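Local structure of Cd1 (Flavonifractor plautii, 7D39) at residues Lys2-Ser7 with Glu34-Gln39; Leu41-Cys46 with Thr102-Pro107; Leu73-Leu78 with Asp130-Lys135; Lys137-Met142 with Pro164-Ile169. The protein probably acts as an FMN-dependent ene-reductase that begins the breakdown of flavones and flavonols in a gut bacterium. All blocks are in the same frame, centred on the assembly; numbering follows the deposited sequence.

Contact 1: Lys2-Ser7 with Glu34-Gln39; sequences KILGIS and EFIQLQ
Leu4 turns CG away from its backbone N (chi1 179°), and Ile36 carries CG1 beside its own N with CD1 extended beyond it. These torsions set Leu4 CD1 3.8 Å from Ile36 CD1. The same Leu4 methyl lies 4.0 Å from Glu34 CG, against the base of the extended glutamate. Further along, Ile6 CG2 packs 3.7 Å from Leu38 CG. The other face of the sheet holds Phe35 and Ser7, and Gly5 pairs with Phe35 in the ladder. Ser7 CB stands at the edge of the Phe35 ring, near its plane and 3.8 Å from CE1.

The two strands run parallel, 4.7 Å apart at closest approach. They belong to the beta-alpha-beta unit made by strand 2-7, helix 14-28 and strand 32-37 of a flavodoxin-like fold. Five backbone hydrogen bonds join them. Gly5 N donates to Glu34 O over 2.8 Å, and Ile36 N returns a bond to Gly5 O. The ladder runs past the end of the second strand, where Leu38 N reaches Ser7 O at 3.0 Å.

Polar ends find partners outside the pair. Glu34 forms a salt bridge to Lys76. Ser7 OG and Gln37 NE2 both bond to Asp16 OD1. This shared carboxylate ties the two polar side chains together at the end of the contact where Ser7 comes near the FMN, whereas the middle is held by apolar packing and backbone bonds.

Contact 2: Leu41-Cys46 with Thr102-Pro107; sequences LHIEHC and TDRFGP
Arg104 reaches across to Glu44 and bonds to its backbone carbonyl. NH1 donates to Glu44 O over 2.9 Å, and the N-H...O angle is only 132°. Neither flat group is met squarely. The oxygen comes at the edge of the guanidinium but is tilted 26° from its plane, and NH1 lies 22° off the carbonyl plane. The arginine chain bends at its third torsion, which carries CZ and NH1 round to the loop. Its CD also passes 3.6 Å from Glu44 O. Ile43 crosses the end of the arginine, and its CG2 meets NH1 obliquely at 3.7 Å.

The second pairing is Cys46 with the helix. The bond from CA to CB of Cys46 aims at the helix, and CB rests against two side chains, 3.6 Å from Asp103 CB and 3.8 Å from Arg104 CG. The carboxylate of Asp103 is linked back through a water. That water accepts from Cys46 N at 2.8 Å and donates to Asp103 OD2 at 2.9 Å. The loop is thus attached by one direct bond and one bridged bond, on an exposed surface.

Residues 41-46 follow strand 32-37, and the chain is not modelled from 48 to 67. Ile43 also touches Leu97 in an earlier turn of helix 96-109. Arg104 rests on Phe70 of helix 70-79, and Phe105 packs inward between that helix and Leu160 of helix 153-162.

Contact 3: Leu73-Leu78 with Asp130-Lys135; sequences LLDKML and DPRILK
Leu78 and Arg132 are where the two backbones come closest, with their CA atoms 6.0 Å apart. Leu78 lies near the end of helix 70-79. Arg132 lies in the short, weakly bonded helix 131-134. Asp130 is the N-cap of that helix, and its OD1 accepts a weak bond from Arg132 N.

Arg132 carries the polar part of the contact. Its chain bends at chi3 (-52°) and folds the guanidinium back to Asp130. NE and NH2 grip the carboxylate side-on, both ending on the syn lone pair of OD2. The NH2 to Asp130 OD2 distance is 2.9 Å. NH2 also forms a salt bridge with Asp75 OD1 at 3.3 Å. That oxygen is met on its anti side, and the two flat groups are only 19° apart. Leu78 CB lies over one guanidinium face, 3.8 Å above its plane. Beyond it, Leu78 CD1 meets Ile133 CG1 at 4.1 Å. Lys135 NZ donates to Leu78 O over 3.3 Å.

NH1 of Arg132 makes a further salt bridge to Asp79, so three carboxylates share one guanidinium. Asp75 and Asp130 would probably repel each other, and the arginine between them is likely to ease this and favour their ionised forms. Leu78 O, near the C-terminal end of its helix, also receives a weak bond from Lys137. Two lysine ammoniums there probably balance the partial negative charge of the helix end.

Contact 4: Lys137-Met142 with Pro164-Ile169; sequences KVISFM and PMWKVI
Lys137 runs along Trp166 in the same direction, where two parallel strands of the flavodoxin-like sheet begin to pair. The strands belong to the beta-alpha-beta unit of strand 138-144, helix 153-162 and strand 167-174. The helix ends in a Schellman motif with Met165 at positive phi, and Trp166 follows directly.

Lys137 can be traced along the indole. CB sits over the five-membered ring, 3.7 Å from its centroid and 18° off the ring normal, a CH-pi contact. CD moves on to the six-membered ring, near CE2 and CZ2. The bend at chi3 (-53°) sets CE down over the ring, 3.5 Å from Trp166 CZ2. The bend at chi4 then turns NZ away, and it bonds to Ala80 O. Pro164 CG covers the opposite face of the indole, 3.6 Å above its plane. Ile139 CD1 stands at the ring edge, 3.9 Å from Trp166 CE3. The tryptophan is therefore held on both faces and at one side.

Three backbone bonds follow: Lys167 N to Lys137 O, Ile139 N to Lys167 O and Ile169 N to Ile139 O. The short strand segments diverge by 46°. Val138 CB packs on Ile169 CG1 at 3.8 Å. Ser140 OG accepts from Asp170 N and comes to 3.3 Å from Ile169 CB.

Contacts 1 and 4 build different parts of one parallel sheet. They do not touch; their nearest atoms are about 6 Å apart. Contact 3 touches both through helix 70-79. Leu4 CD2 of contact 1 lies 3.9 Å from Met77 CA of contact 3, and CE of the same selenomethionine, Met77, lies 4.0 Å from Trp166 CZ3 of contact 4. Phe105 of contact 2 joins the same apolar layer: its CE2 is 3.6 Å from Trp166 CH2, and its CE1 is 3.5 Å from Leu74 CD1. Contact 1 borders the flavin site, with the Ser7 side chain about 5 Å from the FMN. Phe141 of contact 4 is about 13 Å from the cofactor.

Contact 1: Lys2-Ser7 with Glu34-Gln39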
loop_
_atom_site.group_PDB
_atom_site.type_symbol
_atom_site.label_atom_id
_atom_site.label_comp_id
_atom_site.label_asym_id
_atom_site.label_seq_id
_atom_site.Cartn_x
_atom_site.Cartn_y
_atom_site.Cartn_z
ATOM N N LYS A 2 -1.791 19.031 -7.096
ATOM C CA LYS A 2 -0.446 18.879 -6.606
ATOM C C LYS A 2 -0.070 17.424 -6.672
ATOM O O LYS A 2 -0.686 16.617 -6.040
ATOM C CB LYS A 2 -0.442 19.266 -5.157
ATOM C CG LYS A 2 0.719 20.057 -4.653
ATOM C CD LYS A 2 0.160 21.107 -3.709
ATOM C CE LYS A 2 1.129 21.518 -2.615
ATOM N NZ LYS A 2 1.438 20.434 -1.651
ATOM N N ILE A 3 0.942 17.097 -7.451
ATOM C CA ILE A 3 1.440 15.747 -7.538
ATOM C C ILE A 3 2.783 15.583 -6.848
ATOM O O ILE A 3 3.701 16.322 -7.104
ATOM C CB ILE A 3 1.502 15.266 -8.989
ATOM C CG1 ILE A 3 0.126 15.303 -9.628
ATOM C CG2 ILE A 3 2.112 13.891 -9.087
ATOM C CD1 ILE A 3 -0.860 14.357 -9.012
ATOM N N LEU A 4 2.865 14.604 -5.963
ATOM C CA LEU A 4 4.100 14.194 -5.342
ATOM C C LEU A 4 4.673 12.930 -5.952
ATOM O O LEU A 4 4.025 11.939 -6.039
ATOM C CB LEU A 4 3.919 14.024 -3.840
ATOM C CG LEU A 4 5.088 13.566 -2.977
ATOM C CD1 LEU A 4 6.160 14.608 -2.856
ATOM C CD2 LEU A 4 4.630 13.138 -1.608
ATOM N N GLY A 5 5.913 13.013 -6.370
ATOM C CA GLY A 5 6.706 11.876 -6.735
ATOM C C GLY A 5 7.705 11.411 -5.708
ATOM O O GLY A 5 8.470 12.163 -5.181
ATOM N N ILE A 6 7.677 10.132 -5.457
ATOM C CA ILE A 6 8.550 9.476 -4.522
ATOM C C ILE A 6 9.337 8.367 -5.202
ATOM O O ILE A 6 8.788 7.581 -5.904
ATOM C CB ILE A 6 7.779 8.885 -3.324
ATOM C CG1 ILE A 6 6.909 9.934 -2.652
ATOM C CG2 ILE A 6 8.727 8.179 -2.384
ATOM C CD1 ILE A 6 5.935 9.388 -1.653
ATOM N N SER A 7 10.627 8.321 -4.962
ATOM C CA SER A 7 11.458 7.256 -5.501
ATOM C C SER A 7 12.183 6.541 -4.373
ATOM O O SER A 7 12.795 7.180 -3.514
ATOM C CB SER A 7 12.462 7.790 -6.513
ATOM O OG SER A 7 13.476 6.836 -6.715
ATOM N N GLU A 34 6.377 17.917 -7.047
ATOM C CA GLU A 34 7.393 17.851 -6.018
ATOM C C GLU A 34 7.968 16.441 -6.018
ATOM O O GLU A 34 7.269 15.467 -6.320
ATOM C CB GLU A 34 6.801 18.215 -4.650
ATOM C CG GLU A 34 7.797 18.191 -3.495
ATOM C CD GLU A 34 7.173 18.657 -2.176
ATOM O OE1 GLU A 34 5.933 18.827 -2.118
ATOM O OE2 GLU A 34 7.930 18.851 -1.201
ATOM N N PHE A 35 9.244 16.334 -5.668
ATOM C CA PHE A 35 9.959 15.065 -5.719
ATOM C C PHE A 35 10.609 14.800 -4.372
ATOM O O PHE A 35 11.215 15.702 -3.788
ATOM C CB PHE A 35 11.009 15.098 -6.833
ATOM C CG PHE A 35 11.873 13.880 -6.902
ATOM C CD1 PHE A 35 11.326 12.630 -7.129
ATOM C CD2 PHE A 35 13.244 13.993 -6.768
ATOM C CE1 PHE A 35 12.142 11.508 -7.190
ATOM C CE2 PHE A 35 14.054 12.888 -6.846
ATOM C CZ PHE A 35 13.508 11.645 -7.055
ATOM N N ILE A 36 10.475 13.569 -3.880
ATOM C CA ILE A 36 11.134 13.136 -2.651
ATOM C C ILE A 36 11.960 11.888 -2.954
ATOM O O ILE A 36 11.435 10.894 -3.472
ATOM C CB ILE A 36 10.132 12.868 -1.513
ATOM C CG1 ILE A 36 9.564 14.188 -0.993
ATOM C CG2 ILE A 36 10.803 12.134 -0.372
ATOM C CD1 ILE A 36 8.514 14.003 0.121
ATOM N N GLN A 37 13.250 11.948 -2.640
ATOM C CA GLN A 37 14.167 10.825 -2.783
ATOM C C GLN A 37 14.326 10.175 -1.409
ATOM O O GLN A 37 14.818 10.814 -0.478
ATOM C CB GLN A 37 15.511 11.317 -3.330
ATOM C CG GLN A 37 16.134 10.436 -4.416
ATOM C CD GLN A 37 16.532 9.081 -3.893
ATOM O OE1 GLN A 37 16.967 8.955 -2.747
ATOM N NE2 GLN A 37 16.377 8.055 -4.720
ATOM N N LEU A 38 13.895 8.917 -1.268
ATOM C CA LEU A 38 13.827 8.330 0.073
ATOM C C LEU A 38 15.195 8.076 0.702
ATOM O O LEU A 38 15.267 7.944 1.931
ATOM C CB LEU A 38 13.040 7.019 0.057
ATOM C CG LEU A 38 11.539 7.106 -0.256
ATOM C CD1 LEU A 38 10.878 5.724 -0.267
ATOM C CD2 LEU A 38 10.842 8.038 0.733
ATOM N N GLN A 39 16.263 7.972 -0.095
ATOM C CA GLN A 39 17.589 7.820 0.483
ATOM C C GLN A 39 18.008 9.039 1.307
ATOM O O GLN A 39 18.922 8.929 2.124
ATOM C CB GLN A 39 18.651 7.569 -0.598
ATOM C CG GLN A 39 18.388 6.378 -1.542
ATOM C CD GLN A 39 18.052 5.093 -0.811
ATOM O OE1 GLN A 39 18.608 4.807 0.237
ATOM N NE2 GLN A 39 17.120 4.317 -1.359
#

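Contact 2: Leu41-Cys46 with Thr102-Pro107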
loop_
_atom_site.group_PDB
_atom_site.type_symbol
_atom_site.label_atom_id
_atom_site.label_comp_id
_atom_site.label_asym_id
_atom_site.label_seq_id
_atom_site.Cartn_x
_atom_site.Cartn_y
_atom_site.Cartn_z
ATOM N N LEU A 41 16.153 10.319 3.534
ATOM C CA LEU A 41 15.306 10.272 4.719
ATOM C C LEU A 41 15.800 9.183 5.660
ATOM O O LEU A 41 16.380 8.182 5.227
ATOM C CB LEU A 41 13.843 10.006 4.341
ATOM C CG LEU A 41 12.827 11.132 4.121
ATOM C CD1 LEU A 41 13.421 12.347 3.477
ATOM C CD2 LEU A 41 11.643 10.616 3.282
ATOM N N HIS A 42 15.595 9.399 6.952
ATOM C CA HIS A 42 15.880 8.382 7.953
ATOM C C HIS A 42 14.543 7.855 8.446
ATOM O O HIS A 42 13.760 8.592 9.057
ATOM C CB HIS A 42 16.717 8.920 9.110
ATOM C CG HIS A 42 16.889 7.926 10.214
ATOM N ND1 HIS A 42 16.399 8.132 11.485
ATOM C CD2 HIS A 42 17.454 6.695 10.222
ATOM C CE1 HIS A 42 16.677 7.081 12.236
ATOM N NE2 HIS A 42 17.309 6.192 11.491
ATOM N N ILE A 43 14.283 6.583 8.173
ATOM C CA ILE A 43 13.031 5.946 8.543
ATOM C C ILE A 43 13.362 4.627 9.228
ATOM O O ILE A 43 13.998 3.755 8.626
ATOM C CB ILE A 43 12.124 5.735 7.317
ATOM C CG1 ILE A 43 11.747 7.088 6.728
ATOM C CG2 ILE A 43 10.867 5.003 7.690
ATOM C CD1 ILE A 43 11.106 6.993 5.403
ATOM N N GLU A 44 12.945 4.494 10.485
ATOM C CA GLU A 44 13.180 3.291 11.277
ATOM C C GLU A 44 12.107 2.246 11.009
ATOM O O GLU A 44 10.976 2.572 10.634
ATOM C CB GLU A 44 13.175 3.616 12.772
ATOM C CG GLU A 44 14.266 4.556 13.230
ATOM C CD GLU A 44 15.547 3.832 13.546
ATOM O OE1 GLU A 44 16.568 4.093 12.874
ATOM O OE2 GLU A 44 15.532 2.989 14.465
ATOM N N HIS A 45 12.467 0.980 11.235
ATOM C CA HIS A 45 11.512 -0.112 11.097
ATOM C C HIS A 45 10.393 0.008 12.127
ATOM O O HIS A 45 10.587 0.498 13.241
ATOM C CB HIS A 45 12.206 -1.472 11.283
ATOM C CG HIS A 45 13.201 -1.808 10.214
ATOM N ND1 HIS A 45 12.863 -2.499 9.076
ATOM C CD2 HIS A 45 14.526 -1.554 10.118
ATOM C CE1 HIS A 45 13.933 -2.646 8.315
ATOM N NE2 HIS A 45 14.955 -2.084 8.926
ATOM N N CYS A 46 9.217 -0.480 11.761
ATOM C CA CYS A 46 8.109 -0.572 12.708
ATOM C C CYS A 46 8.461 -1.571 13.810
ATOM O O CYS A 46 8.840 -2.715 13.530
ATOM C CB CYS A 46 6.830 -0.987 11.976
ATOM S SG CYS A 46 5.377 -1.366 13.017
ATOM N N THR A 102 4.747 0.758 4.589
ATOM C CA THR A 102 3.442 0.115 4.701
ATOM C C THR A 102 3.132 -0.262 6.157
ATOM O O THR A 102 2.040 0.008 6.657
ATOM C CB THR A 102 3.376 -1.118 3.786
ATOM O OG1 THR A 102 3.608 -0.745 2.418
ATOM C CG2 THR A 102 2.016 -1.763 3.868
ATOM N N ASP A 103 4.079 -0.900 6.850
ATOM C CA ASP A 103 3.856 -1.218 8.259
ATOM C C ASP A 103 3.451 0.022 9.026
ATOM O O ASP A 103 2.566 -0.026 9.883
ATOM C CB ASP A 103 5.114 -1.803 8.912
ATOM C CG ASP A 103 5.603 -3.086 8.252
ATOM O OD1 ASP A 103 4.826 -3.739 7.518
ATOM O OD2 ASP A 103 6.782 -3.435 8.489
ATOM N N ARG A 104 4.090 1.147 8.737
ATOM C CA ARG A 104 3.902 2.318 9.568
ATOM C C ARG A 104 2.711 3.160 9.147
ATOM O O ARG A 104 2.339 4.076 9.883
ATOM C CB ARG A 104 5.194 3.133 9.586
ATOM C CG ARG A 104 6.196 2.379 10.434
ATOM C CD ARG A 104 7.435 3.115 10.701
ATOM N NE ARG A 104 7.239 4.309 11.506
ATOM C CZ ARG A 104 8.217 5.187 11.686
ATOM N NH1 ARG A 104 9.387 4.961 11.119
ATOM N NH2 ARG A 104 8.034 6.275 12.414
ATOM N N PHE A 105 2.102 2.867 7.997
ATOM C CA PHE A 105 0.816 3.471 7.675
ATOM C C PHE A 105 -0.278 2.963 8.605
ATOM O O PHE A 105 -1.239 3.686 8.879
ATOM C CB PHE A 105 0.434 3.177 6.219
ATOM C CG PHE A 105 0.731 4.305 5.262
ATOM C CD1 PHE A 105 1.935 5.000 5.327
ATOM C CD2 PHE A 105 -0.187 4.661 4.282
ATOM C CE1 PHE A 105 2.202 6.042 4.431
ATOM C CE2 PHE A 105 0.074 5.698 3.395
ATOM C CZ PHE A 105 1.278 6.385 3.464
ATOM N N GLY A 106 -0.143 1.730 9.087
ATOM C CA GLY A 106 -1.177 1.037 9.819
ATOM C C GLY A 106 -1.861 1.858 10.891
ATOM O O GLY A 106 -3.072 2.091 10.851
ATOM N N PRO A 107 -1.095 2.298 11.890
ATOM C CA PRO A 107 -1.684 3.002 13.036
ATOM C C PRO A 107 -2.046 4.458 12.787
ATOM O O PRO A 107 -2.579 5.106 13.690
ATOM C CB PRO A 107 -0.578 2.896 14.101
ATOM C CG PRO A 107 0.237 1.698 13.684
ATOM C CD PRO A 107 0.259 1.807 12.186
HETATM O O HOH W 1 9.069 -2.025 9.490
#

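Contact 3: Leu73-Leu78 with Asp130-Lys135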
loop_
_atom_site.group_PDB
_atom_site.type_symbol
_atom_site.label_atom_id
_atom_site.label_comp_id
_atom_site.label_asym_id
_atom_site.label_seq_id
_atom_site.Cartn_x
_atom_site.Cartn_y
_atom_site.Cartn_z
ATOM N N LEU A 73 7.506 12.702 6.056
ATOM C CA LEU A 73 7.071 12.096 4.797
ATOM C C LEU A 73 5.549 12.029 4.718
ATOM O O LEU A 73 4.946 12.378 3.697
ATOM C CB LEU A 73 7.674 10.692 4.657
ATOM C CG LEU A 73 7.335 9.855 3.417
ATOM C CD1 LEU A 73 7.703 10.599 2.150
ATOM C CD2 LEU A 73 8.023 8.481 3.467
ATOM N N LEU A 74 4.914 11.586 5.798
ATOM C CA LEU A 74 3.467 11.453 5.804
ATOM C C LEU A 74 2.781 12.796 5.586
ATOM O O LEU A 74 1.825 12.889 4.806
ATOM C CB LEU A 74 3.022 10.814 7.124
ATOM C CG LEU A 74 1.657 10.164 7.047
ATOM C CD1 LEU A 74 1.696 9.196 5.900
ATOM C CD2 LEU A 74 1.326 9.452 8.347
ATOM N N ASP A 75 3.247 13.848 6.270
ATOM C CA ASP A 75 2.680 15.174 6.040
ATOM C C ASP A 75 2.746 15.539 4.565
ATOM O O ASP A 75 1.792 16.097 4.015
ATOM C CB ASP A 75 3.402 16.246 6.868
ATOM C CG ASP A 75 3.175 16.105 8.357
ATOM O OD1 ASP A 75 2.017 15.927 8.794
ATOM O OD2 ASP A 75 4.170 16.189 9.109
ATOM N N LYS A 76 3.868 15.241 3.910
ATOM C CA LYS A 76 3.994 15.582 2.494
ATOM C C LYS A 76 2.987 14.808 1.663
ATOM O O LYS A 76 2.354 15.365 0.761
ATOM C CB LYS A 76 5.411 15.303 1.983
ATOM C CG LYS A 76 6.551 16.016 2.711
ATOM C CD LYS A 76 6.475 17.530 2.597
ATOM C CE LYS A 76 6.540 17.985 1.170
ATOM N NZ LYS A 76 6.776 19.453 1.105
HETATM N N MSE A 77 2.827 13.522 1.945
HETATM C CA MSE A 77 1.893 12.729 1.177
HETATM C C MSE A 77 0.465 13.227 1.386
HETATM O O MSE A 77 -0.327 13.231 0.454
HETATM C CB MSE A 77 2.013 11.262 1.545
HETATM C CG MSE A 77 3.366 10.690 1.214
HETATM SE SE MSE A 77 3.647 8.888 1.945
HETATM C CE MSE A 77 2.903 7.818 0.476
ATOM N N LEU A 78 0.152 13.676 2.605
ATOM C CA LEU A 78 -1.201 14.149 2.895
ATOM C C LEU A 78 -1.500 15.469 2.201
ATOM O O LEU A 78 -2.661 15.748 1.887
ATOM C CB LEU A 78 -1.403 14.291 4.410
ATOM C CG LEU A 78 -1.557 13.014 5.251
ATOM C CD1 LEU A 78 -1.494 13.331 6.731
ATOM C CD2 LEU A 78 -2.869 12.314 4.926
ATOM N N ASP A 130 -6.590 15.301 12.292
ATOM C CA ASP A 130 -6.397 15.902 10.971
ATOM C C ASP A 130 -7.316 15.730 9.773
ATOM O O ASP A 130 -7.377 14.628 9.201
ATOM C CB ASP A 130 -4.966 15.473 10.647
ATOM C CG ASP A 130 -4.341 16.265 9.482
ATOM O OD1 ASP A 130 -5.064 16.744 8.587
ATOM O OD2 ASP A 130 -3.098 16.392 9.457
ATOM N N PRO A 131 -8.042 16.770 9.369
ATOM C CA PRO A 131 -8.947 16.624 8.216
ATOM C C PRO A 131 -8.286 15.981 7.013
ATOM O O PRO A 131 -8.896 15.138 6.345
ATOM C CB PRO A 131 -9.359 18.070 7.913
ATOM C CG PRO A 131 -9.121 18.807 9.171
ATOM C CD PRO A 131 -7.938 18.162 9.820
ATOM N N ARG A 132 -7.042 16.363 6.720
ATOM C CA ARG A 132 -6.344 15.807 5.567
ATOM C C ARG A 132 -6.388 14.289 5.559
ATOM O O ARG A 132 -6.460 13.677 4.489
ATOM C CB ARG A 132 -4.897 16.293 5.561
ATOM C CG ARG A 132 -4.750 17.769 5.282
ATOM C CD ARG A 132 -3.295 18.132 5.254
ATOM N NE ARG A 132 -2.639 17.660 6.467
ATOM C CZ ARG A 132 -1.325 17.552 6.609
ATOM N NH1 ARG A 132 -0.511 17.875 5.607
ATOM N NH2 ARG A 132 -0.827 17.111 7.752
ATOM N N ILE A 133 -6.387 13.668 6.740
ATOM C CA ILE A 133 -6.212 12.220 6.836
ATOM C C ILE A 133 -7.327 11.471 6.121
ATOM O O ILE A 133 -7.094 10.405 5.541
ATOM C CB ILE A 133 -6.118 11.797 8.310
ATOM C CG1 ILE A 133 -4.758 12.197 8.874
ATOM C CG2 ILE A 133 -6.333 10.306 8.438
ATOM C CD1 ILE A 133 -4.717 12.181 10.377
ATOM N N LEU A 134 -8.556 11.986 6.175
ATOM C CA LEU A 134 -9.684 11.321 5.535
ATOM C C LEU A 134 -9.941 11.799 4.111
ATOM O O LEU A 134 -10.815 11.247 3.439
ATOM C CB LEU A 134 -10.943 11.519 6.367
ATOM C CG LEU A 134 -10.900 10.727 7.665
ATOM C CD1 LEU A 134 -12.176 10.935 8.474
ATOM C CD2 LEU A 134 -10.695 9.262 7.334
ATOM N N LYS A 135 -9.206 12.802 3.640
ATOM C CA LYS A 135 -9.334 13.281 2.268
ATOM C C LYS A 135 -9.087 12.156 1.267
ATOM O O LYS A 135 -8.131 11.390 1.394
ATOM C CB LYS A 135 -8.329 14.414 2.042
ATOM C CG LYS A 135 -8.858 15.619 1.306
ATOM C CD LYS A 135 -7.746 16.288 0.484
ATOM C CE LYS A 135 -6.499 16.585 1.325
ATOM N NZ LYS A 135 -5.329 17.047 0.508
#

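Contact 4: Lys137-Met142 with Pro164-Ile169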
loop_
_atom_site.group_PDB
_atom_site.type_symbol
_atom_site.label_atom_id
_atom_site.label_comp_id
_atom_site.label_asym_id
_atom_site.label_seq_id
_atom_site.Cartn_x
_atom_site.Cartn_y
_atom_site.Cartn_z
ATOM N N LYS A 137 -7.776 10.450 -2.133
ATOM C CA LYS A 137 -6.475 10.640 -2.771
ATOM C C LYS A 137 -6.271 9.570 -3.837
ATOM O O LYS A 137 -6.773 8.447 -3.709
ATOM C CB LYS A 137 -5.315 10.592 -1.750
ATOM C CG LYS A 137 -4.009 11.213 -2.272
ATOM C CD LYS A 137 -2.882 11.165 -1.251
ATOM C CE LYS A 137 -3.294 11.761 0.089
ATOM N NZ LYS A 137 -3.807 13.160 -0.037
ATOM N N VAL A 138 -5.526 9.928 -4.893
ATOM C CA VAL A 138 -5.146 8.983 -5.944
ATOM C C VAL A 138 -3.648 8.732 -5.869
ATOM O O VAL A 138 -2.871 9.611 -5.479
ATOM C CB VAL A 138 -5.530 9.472 -7.360
ATOM C CG1 VAL A 138 -7.053 9.487 -7.551
ATOM C CG2 VAL A 138 -4.938 10.839 -7.624
ATOM N N ILE A 139 -3.244 7.521 -6.259
ATOM C CA ILE A 139 -1.854 7.088 -6.187
ATOM C C ILE A 139 -1.594 6.109 -7.322
ATOM O O ILE A 139 -2.462 5.312 -7.687
ATOM C CB ILE A 139 -1.519 6.452 -4.817
ATOM C CG1 ILE A 139 -0.026 6.106 -4.720
ATOM C CG2 ILE A 139 -2.399 5.210 -4.568
ATOM C CD1 ILE A 139 0.521 6.068 -3.290
ATOM N N SER A 140 -0.392 6.179 -7.883
ATOM C CA SER A 140 0.066 5.230 -8.881
ATOM C C SER A 140 1.451 4.736 -8.499
ATOM O O SER A 140 2.229 5.443 -7.847
ATOM C CB SER A 140 0.087 5.852 -10.274
ATOM O OG SER A 140 -1.241 5.974 -10.779
ATOM N N PHE A 141 1.750 3.510 -8.915
ATOM C CA PHE A 141 2.991 2.846 -8.563
ATOM C C PHE A 141 3.708 2.375 -9.813
ATOM O O PHE A 141 3.084 1.989 -10.802
ATOM C CB PHE A 141 2.733 1.643 -7.660
ATOM C CG PHE A 141 2.068 1.994 -6.359
ATOM C CD1 PHE A 141 2.803 2.537 -5.323
ATOM C CD2 PHE A 141 0.721 1.762 -6.171
ATOM C CE1 PHE A 141 2.200 2.847 -4.122
ATOM C CE2 PHE A 141 0.110 2.056 -4.952
ATOM C CZ PHE A 141 0.849 2.608 -3.944
HETATM N N MSE A 142 5.026 2.387 -9.745
HETATM C CA MSE A 142 5.844 1.761 -10.764
HETATM C C MSE A 142 6.861 0.922 -10.018
HETATM O O MSE A 142 7.483 1.413 -9.092
HETATM C CB MSE A 142 6.522 2.803 -11.644
HETATM C CG MSE A 142 5.560 3.762 -12.325
HETATM SE SE MSE A 142 6.499 5.008 -13.543
HETATM C CE MSE A 142 7.198 6.239 -12.199
ATOM N N PRO A 164 -5.252 3.185 3.711
ATOM C CA PRO A 164 -6.135 4.359 3.645
ATOM C C PRO A 164 -7.156 4.315 2.521
ATOM O O PRO A 164 -7.894 5.290 2.347
ATOM C CB PRO A 164 -5.150 5.509 3.415
ATOM C CG PRO A 164 -4.054 4.860 2.610
ATOM C CD PRO A 164 -3.907 3.475 3.193
HETATM N N MSE A 165 -7.223 3.224 1.769
HETATM C CA MSE A 165 -8.131 3.104 0.631
HETATM C C MSE A 165 -7.959 4.217 -0.399
HETATM O O MSE A 165 -8.929 4.693 -0.978
HETATM C CB MSE A 165 -9.577 3.065 1.113
HETATM C CG MSE A 165 -9.946 1.756 1.767
HETATM SE SE MSE A 165 -11.734 1.804 2.571
HETATM C CE MSE A 165 -12.811 1.998 0.960
ATOM N N TRP A 166 -6.722 4.640 -0.624
ATOM C CA TRP A 166 -6.450 5.536 -1.736
ATOM C C TRP A 166 -6.757 4.845 -3.058
ATOM O O TRP A 166 -6.590 3.631 -3.206
ATOM C CB TRP A 166 -4.990 5.980 -1.709
ATOM C CG TRP A 166 -4.682 6.900 -0.597
ATOM C CD1 TRP A 166 -5.573 7.592 0.153
ATOM C CD2 TRP A 166 -3.387 7.235 -0.101
ATOM N NE1 TRP A 166 -4.921 8.351 1.075
ATOM C CE2 TRP A 166 -3.573 8.145 0.949
ATOM C CE3 TRP A 166 -2.088 6.864 -0.450
ATOM C CZ2 TRP A 166 -2.511 8.686 1.665
ATOM C CZ3 TRP A 166 -1.033 7.403 0.259
ATOM C CH2 TRP A 166 -1.251 8.307 1.308
ATOM N N LYS A 167 -7.197 5.628 -4.037
ATOM C CA LYS A 167 -7.612 5.055 -5.313
ATOM C C LYS A 167 -6.392 4.878 -6.217
ATOM O O LYS A 167 -5.753 5.855 -6.616
ATOM C CB LYS A 167 -8.672 5.932 -5.970
ATOM C CG LYS A 167 -9.032 5.491 -7.383
ATOM C CD LYS A 167 -10.065 6.413 -8.000
ATOM C CE LYS A 167 -11.470 6.139 -7.469
ATOM N NZ LYS A 167 -12.211 7.406 -7.176
ATOM N N VAL A 168 -6.072 3.627 -6.541
ATOM C CA VAL A 168 -4.944 3.317 -7.412
ATOM C C VAL A 168 -5.302 3.648 -8.854
ATOM O O VAL A 168 -6.348 3.237 -9.359
ATOM C CB VAL A 168 -4.552 1.838 -7.263
ATOM C CG1 VAL A 168 -3.364 1.474 -8.166
ATOM C CG2 VAL A 168 -4.206 1.525 -5.827
ATOM N N ILE A 169 -4.421 4.371 -9.543
ATOM C CA ILE A 169 -4.699 4.658 -10.945
ATOM C C ILE A 169 -3.894 3.731 -11.850
ATOM O O ILE A 169 -4.462 3.027 -12.697
ATOM C CB ILE A 169 -4.452 6.141 -11.268
ATOM C CG1 ILE A 169 -5.235 7.025 -10.292
ATOM C CG2 ILE A 169 -4.829 6.448 -12.721
ATOM C CD1 ILE A 169 -6.758 6.902 -10.403
#